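Local coordinates for putative uncharacterized protein (Mycobacterium avium, PDB 2Z6V) that probably transfers sulfonate groups from the donor PAPS to an unidentified acceptor, as a member of the sulfotransferase family, at residues 315-318 / 319-322; 399-402 / 403-407. One frame throughout, in Å; residues are numbered along the deposited sequence.

Contact 1 (315-318 / 319-322); sequences HVDR and PLRA. With PLM (palmitic acid), chain C.
R321 folds back beside D317: its CG lies 3.3 Å from D317 O, and the guanidinium meets that same carbonyl oxygen obliquely. One face of the guanidinium carries L320 CB, 3.9 Å above the plane and displaced toward the rim, while the two ends of the group form salt bridges with E401 and E324. The H315 imidazole receives the methyl end of the bound palmitic acid, atom CG, at its edge and near the ring plane on the NE2 side; the modelled separation is too close for its exact placement to be trusted. Across the ring, ND1 is hydrogen-bonded to Q311 O. P319, which has no N-H to offer the preceding turn, puts its CG 3.1 Å from H315 O and kinks the helix there. Regular bonding resumes at once, from L320 N to V316 O (3.0 Å), R321 N to D317 O (2.9 Å, N-H...O 167°) and A322 N to R318 O. L320 sets CG beside its backbone N (chi1 -87°), which brings CD1 to 4.3 Å from V316 CB. H315 also rests on P115, in the loop after strand 109-113, the position of the 5'-phosphosulfate-binding loop in sulfotransferases. The arrangement is that of a proline-kinked helix in the sulfotransferase fold, running from a lipid-occupied pocket to the flank of the parallel sheet.

Contact 2 (399-402 / 403-407); sequences FAEY and LDTFD
L403 N meets F399 O at 2.8 Å with a nearly straight N-H...O angle of 170°, D404 N follows to A400 O, and F406 N still reaches Y402 O at 3.1 Å although F406 is the first residue to leave helical geometry. The principal side-chain pair spans this last turn. Y402 holds CG anti to its backbone N (chi1 -177°), whereas F406 turns CG beside its own N; the two side chains cross at about a right angle. Their ring planes are inclined by 64° with centroids 5.6 Å apart, and the nearest approach is Y402 CE1 to F406 CD2 at 3.6 Å, an oblique aromatic contact. T405 is modelled with its hydroxyl OG1 over the centre of one face of the F406 ring, but the placement of this side chain is doubtful. The F406 ring also meets W270 edge-to-face and lies against the rings of H272 and H333, and Y402 OH is hydrogen-bonded to H272 ND1. On the side facing helix 301-326, the extended E401 chain carries its carboxylate to R321, OE1 forming a salt bridge with NH2. Toward helix 275-285, F399 CB and L403 CG stand 4.3 Å apart; both residues pack on P275 of that helix. The chemistry is thus mixed: aromatic rings fix the helix end to the sheet, the buried phenol of Y402 is satisfied by a histidine, and the E401 carboxylate is tied to an arginine of the neighbouring helix, while D404 is exposed.

Overall arrangement
Contacts 1 and 2 are about two turns of helix 301-326 and the C-terminal end of the neighbouring helix 392-405, with centres 11 Å apart. Contact 1 is the more buried, its centre lying about 18 Å from the chain centre against about 24 Å for contact 2, which is partly buried near the C-terminus. They touch directly: V316 CG1 approaches Y402 CG at 3.9 Å, and L320 CD2 approaches T405 CG2 at 4.0 Å. A salt bridge from R321 NH2 to E401 OE1 (2.5 Å) joins them on the more exposed side. Both meet W270 of strand 267-272, through aliphatic side chains in 319-322 but through an aromatic ring in 403-407; the palmitic acid touches contact 1 alone.

Contact 1 (315-318 / 319-322)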
loop_
_atom_site.group_PDB
_atom_site.type_symbol
_atom_site.label_atom_id
_atom_site.label_comp_id
_atom_site.label_asym_id
_atom_site.label_seq_id
_atom_site.Cartn_x
_atom_site.Cartn_y
_atom_site.Cartn_z
ATOM N N HIS A 315 -1.070 -14.137 -0.167
ATOM C CA HIS A 315 -0.976 -13.259 -1.322
ATOM C C HIS A 315 -1.157 -13.959 -2.659
ATOM O O HIS A 315 -1.497 -13.309 -3.640
ATOM C CB HIS A 315 0.350 -12.493 -1.323
ATOM C CG HIS A 315 0.375 -11.329 -0.382
ATOM N ND1 HIS A 315 0.482 -11.476 0.985
ATOM C CD2 HIS A 315 0.291 -9.997 -0.611
ATOM C CE1 HIS A 315 0.466 -10.286 1.557
ATOM N NE2 HIS A 315 0.350 -9.372 0.611
ATOM N N VAL A 316 -0.926 -15.271 -2.711
ATOM C CA VAL A 316 -1.104 -15.997 -3.966
ATOM C C VAL A 316 -2.388 -16.824 -3.996
ATOM O O VAL A 316 -3.090 -16.840 -5.006
ATOM C CB VAL A 316 0.101 -16.934 -4.298
ATOM C CG1 VAL A 316 1.356 -16.106 -4.509
ATOM C CG2 VAL A 316 0.296 -17.968 -3.199
ATOM N N ASP A 317 -2.714 -17.487 -2.891
ATOM C CA ASP A 317 -3.923 -18.307 -2.855
ATOM C C ASP A 317 -5.226 -17.513 -2.825
ATOM O O ASP A 317 -6.194 -17.903 -3.486
ATOM C CB ASP A 317 -3.888 -19.288 -1.676
ATOM C CG ASP A 317 -2.708 -20.254 -1.749
ATOM O OD1 ASP A 317 -2.233 -20.565 -2.870
ATOM O OD2 ASP A 317 -2.263 -20.714 -0.676
ATOM N N ARG A 318 -5.277 -16.418 -2.069
ATOM C CA ARG A 318 -6.508 -15.635 -2.026
ATOM C C ARG A 318 -6.922 -15.261 -3.445
ATOM O O ARG A 318 -8.053 -15.525 -3.856
ATOM C CB ARG A 318 -6.341 -14.371 -1.183
ATOM C CG ARG A 318 -6.420 -14.605 0.317
ATOM C CD ARG A 318 -7.747 -15.233 0.689
ATOM N NE ARG A 318 -7.853 -15.502 2.118
ATOM C CZ ARG A 318 -7.921 -14.564 3.056
ATOM N NH1 ARG A 318 -7.897 -13.277 2.724
ATOM N NH2 ARG A 318 -8.010 -14.914 4.335
ATOM N N PRO A 319 -6.009 -14.645 -4.219
ATOM C CA PRO A 319 -6.383 -14.282 -5.589
ATOM C C PRO A 319 -6.519 -15.496 -6.511
ATOM O O PRO A 319 -7.304 -15.465 -7.452
ATOM C CB PRO A 319 -5.269 -13.321 -6.008
ATOM C CG PRO A 319 -4.104 -13.794 -5.223
ATOM C CD PRO A 319 -4.695 -14.077 -3.870
ATOM N N LEU A 320 -5.770 -16.566 -6.257
ATOM C CA LEU A 320 -5.898 -17.752 -7.105
ATOM C C LEU A 320 -7.318 -18.324 -7.021
ATOM O O LEU A 320 -7.907 -18.698 -8.040
ATOM C CB LEU A 320 -4.871 -18.822 -6.719
ATOM C CG LEU A 320 -3.519 -18.633 -7.423
ATOM C CD1 LEU A 320 -2.435 -19.458 -6.742
ATOM C CD2 LEU A 320 -3.655 -19.005 -8.889
ATOM N N ARG A 321 -7.866 -18.385 -5.810
ATOM C CA ARG A 321 -9.217 -18.891 -5.616
ATOM C C ARG A 321 -10.239 -17.981 -6.290
ATOM O O ARG A 321 -11.184 -18.463 -6.916
ATOM C CB ARG A 321 -9.553 -18.998 -4.121
ATOM C CG ARG A 321 -8.740 -20.033 -3.359
ATOM C CD ARG A 321 -8.828 -21.425 -3.999
ATOM N NE ARG A 321 -7.532 -21.839 -4.526
ATOM C CZ ARG A 321 -7.311 -22.209 -5.786
ATOM N NH1 ARG A 321 -8.301 -22.225 -6.666
ATOM N NH2 ARG A 321 -6.088 -22.551 -6.170
ATOM N N ALA A 322 -10.053 -16.670 -6.157
ATOM C CA ALA A 322 -10.975 -15.705 -6.749
ATOM C C ALA A 322 -10.969 -15.802 -8.267
ATOM O O ALA A 322 -12.005 -15.649 -8.913
ATOM C CB ALA A 322 -10.604 -14.297 -6.316
HETATM C C1 PLM C . 3.908 -6.215 7.400
HETATM O O1 PLM C . 3.852 -7.279 8.055
HETATM O O2 PLM C . 3.573 -5.083 7.809
HETATM C C2 PLM C . 4.436 -6.295 5.965
HETATM C C3 PLM C . 3.744 -7.411 5.181
HETATM C C4 PLM C . 4.152 -7.431 3.706
HETATM C C5 PLM C . 3.782 -6.125 2.998
HETATM C C6 PLM C . 4.806 -5.021 3.267
HETATM C C7 PLM C . 4.255 -3.666 2.821
HETATM C C8 PLM C . 3.176 -3.177 3.788
HETATM C C9 PLM C . 2.032 -2.520 3.015
HETATM C CA PLM C . 2.550 -1.452 2.049
HETATM C CB PLM C . 1.528 -1.152 0.949
HETATM C CC PLM C . 1.156 -2.444 0.220
HETATM C CD PLM C . 0.132 -3.249 1.023
HETATM C CE PLM C . 0.117 -4.728 0.631
HETATM C CF PLM C . 1.452 -5.382 0.994
HETATM C CG PLM C . 1.431 -6.891 0.753
#

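Contact 2 (399-402 / 403-407)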
loop_
_atom_site.group_PDB
_atom_site.type_symbol
_atom_site.label_atom_id
_atom_site.label_comp_id
_atom_site.label_asym_id
_atom_site.label_seq_id
_atom_site.Cartn_x
_atom_site.Cartn_y
_atom_site.Cartn_z
ATOM N N PHE A 399 4.253 -21.859 -3.449
ATOM C CA PHE A 399 4.044 -21.268 -4.767
ATOM C C PHE A 399 3.929 -22.273 -5.903
ATOM O O PHE A 399 3.970 -21.892 -7.074
ATOM C CB PHE A 399 5.195 -20.308 -5.088
ATOM C CG PHE A 399 5.496 -19.326 -3.991
ATOM C CD1 PHE A 399 4.564 -18.354 -3.631
ATOM C CD2 PHE A 399 6.713 -19.369 -3.320
ATOM C CE1 PHE A 399 4.844 -17.439 -2.619
ATOM C CE2 PHE A 399 7.003 -18.460 -2.310
ATOM C CZ PHE A 399 6.067 -17.493 -1.958
ATOM N N ALA A 400 3.793 -23.550 -5.564
ATOM C CA ALA A 400 3.687 -24.604 -6.570
ATOM C C ALA A 400 2.621 -24.296 -7.612
ATOM O O ALA A 400 2.923 -24.196 -8.802
ATOM C CB ALA A 400 3.390 -25.937 -5.896
ATOM N N GLU A 401 1.377 -24.146 -7.163
ATOM C CA GLU A 401 0.267 -23.853 -8.063
ATOM C C GLU A 401 0.550 -22.559 -8.806
ATOM O O GLU A 401 0.512 -22.510 -10.030
ATOM C CB GLU A 401 -1.038 -23.699 -7.279
ATOM C CG GLU A 401 -2.282 -23.683 -8.159
ATOM C CD GLU A 401 -3.490 -23.056 -7.478
ATOM O OE1 GLU A 401 -3.665 -23.244 -6.253
ATOM O OE2 GLU A 401 -4.276 -22.381 -8.182
ATOM N N TYR A 402 0.837 -21.514 -8.041
ATOM C CA TYR A 402 1.137 -20.198 -8.580
ATOM C C TYR A 402 2.112 -20.241 -9.756
ATOM O O TYR A 402 1.841 -19.682 -10.821
ATOM C CB TYR A 402 1.713 -19.318 -7.469
ATOM C CG TYR A 402 2.003 -17.898 -7.894
ATOM C CD1 TYR A 402 0.973 -17.052 -8.296
ATOM C CD2 TYR A 402 3.305 -17.395 -7.881
ATOM C CE1 TYR A 402 1.227 -15.742 -8.672
ATOM C CE2 TYR A 402 3.569 -16.084 -8.256
ATOM C CZ TYR A 402 2.524 -15.264 -8.649
ATOM O OH TYR A 402 2.756 -13.960 -9.020
ATOM N N LEU A 403 3.255 -20.891 -9.560
ATOM C CA LEU A 403 4.257 -20.978 -10.617
ATOM C C LEU A 403 3.764 -21.858 -11.747
ATOM O O LEU A 403 4.194 -21.718 -12.892
ATOM C CB LEU A 403 5.579 -21.528 -10.071
ATOM C CG LEU A 403 6.377 -20.574 -9.179
ATOM C CD1 LEU A 403 7.539 -21.305 -8.541
ATOM C CD2 LEU A 403 6.868 -19.399 -10.010
ATOM N N ASP A 404 2.845 -22.760 -11.425
ATOM C CA ASP A 404 2.310 -23.662 -12.424
ATOM C C ASP A 404 1.262 -23.007 -13.315
ATOM O O ASP A 404 1.159 -23.326 -14.502
ATOM C CB ASP A 404 1.708 -24.892 -11.756
ATOM C CG ASP A 404 1.211 -25.896 -12.759
ATOM O OD1 ASP A 404 2.046 -26.404 -13.541
ATOM O OD2 ASP A 404 -0.009 -26.168 -12.776
ATOM N N THR A 405 0.482 -22.091 -12.755
ATOM C CA THR A 405 -0.543 -21.437 -13.547
ATOM C C THR A 405 -0.045 -20.189 -14.280
ATOM O O THR A 405 -0.594 -19.816 -15.315
ATOM C CB THR A 405 -1.783 -21.092 -12.676
ATOM O OG1 THR A 405 -2.110 -19.704 -12.819
ATOM C CG2 THR A 405 -1.527 -21.409 -11.228
ATOM N N PHE A 406 1.001 -19.558 -13.758
ATOM C CA PHE A 406 1.553 -18.352 -14.373
ATOM C C PHE A 406 2.993 -18.560 -14.830
ATOM O O PHE A 406 3.829 -19.053 -14.079
ATOM C CB PHE A 406 1.481 -17.184 -13.389
ATOM C CG PHE A 406 0.082 -16.793 -13.021
ATOM C CD1 PHE A 406 -0.780 -16.275 -13.978
ATOM C CD2 PHE A 406 -0.377 -16.946 -11.716
ATOM C CE1 PHE A 406 -2.083 -15.913 -13.645
ATOM C CE2 PHE A 406 -1.683 -16.585 -11.369
ATOM C CZ PHE A 406 -2.537 -16.067 -12.336
ATOM N N ASP A 407 3.274 -18.170 -16.067
ATOM C CA ASP A 407 4.597 -18.329 -16.653
ATOM C C ASP A 407 5.557 -17.236 -16.200
ATOM O O ASP A 407 5.783 -16.254 -16.916
ATOM C CB ASP A 407 4.468 -18.334 -18.179
ATOM C CG ASP A 407 5.800 -18.497 -18.881
ATOM O OD1 ASP A 407 6.537 -19.455 -18.549
ATOM O OD2 ASP A 407 6.103 -17.667 -19.770
#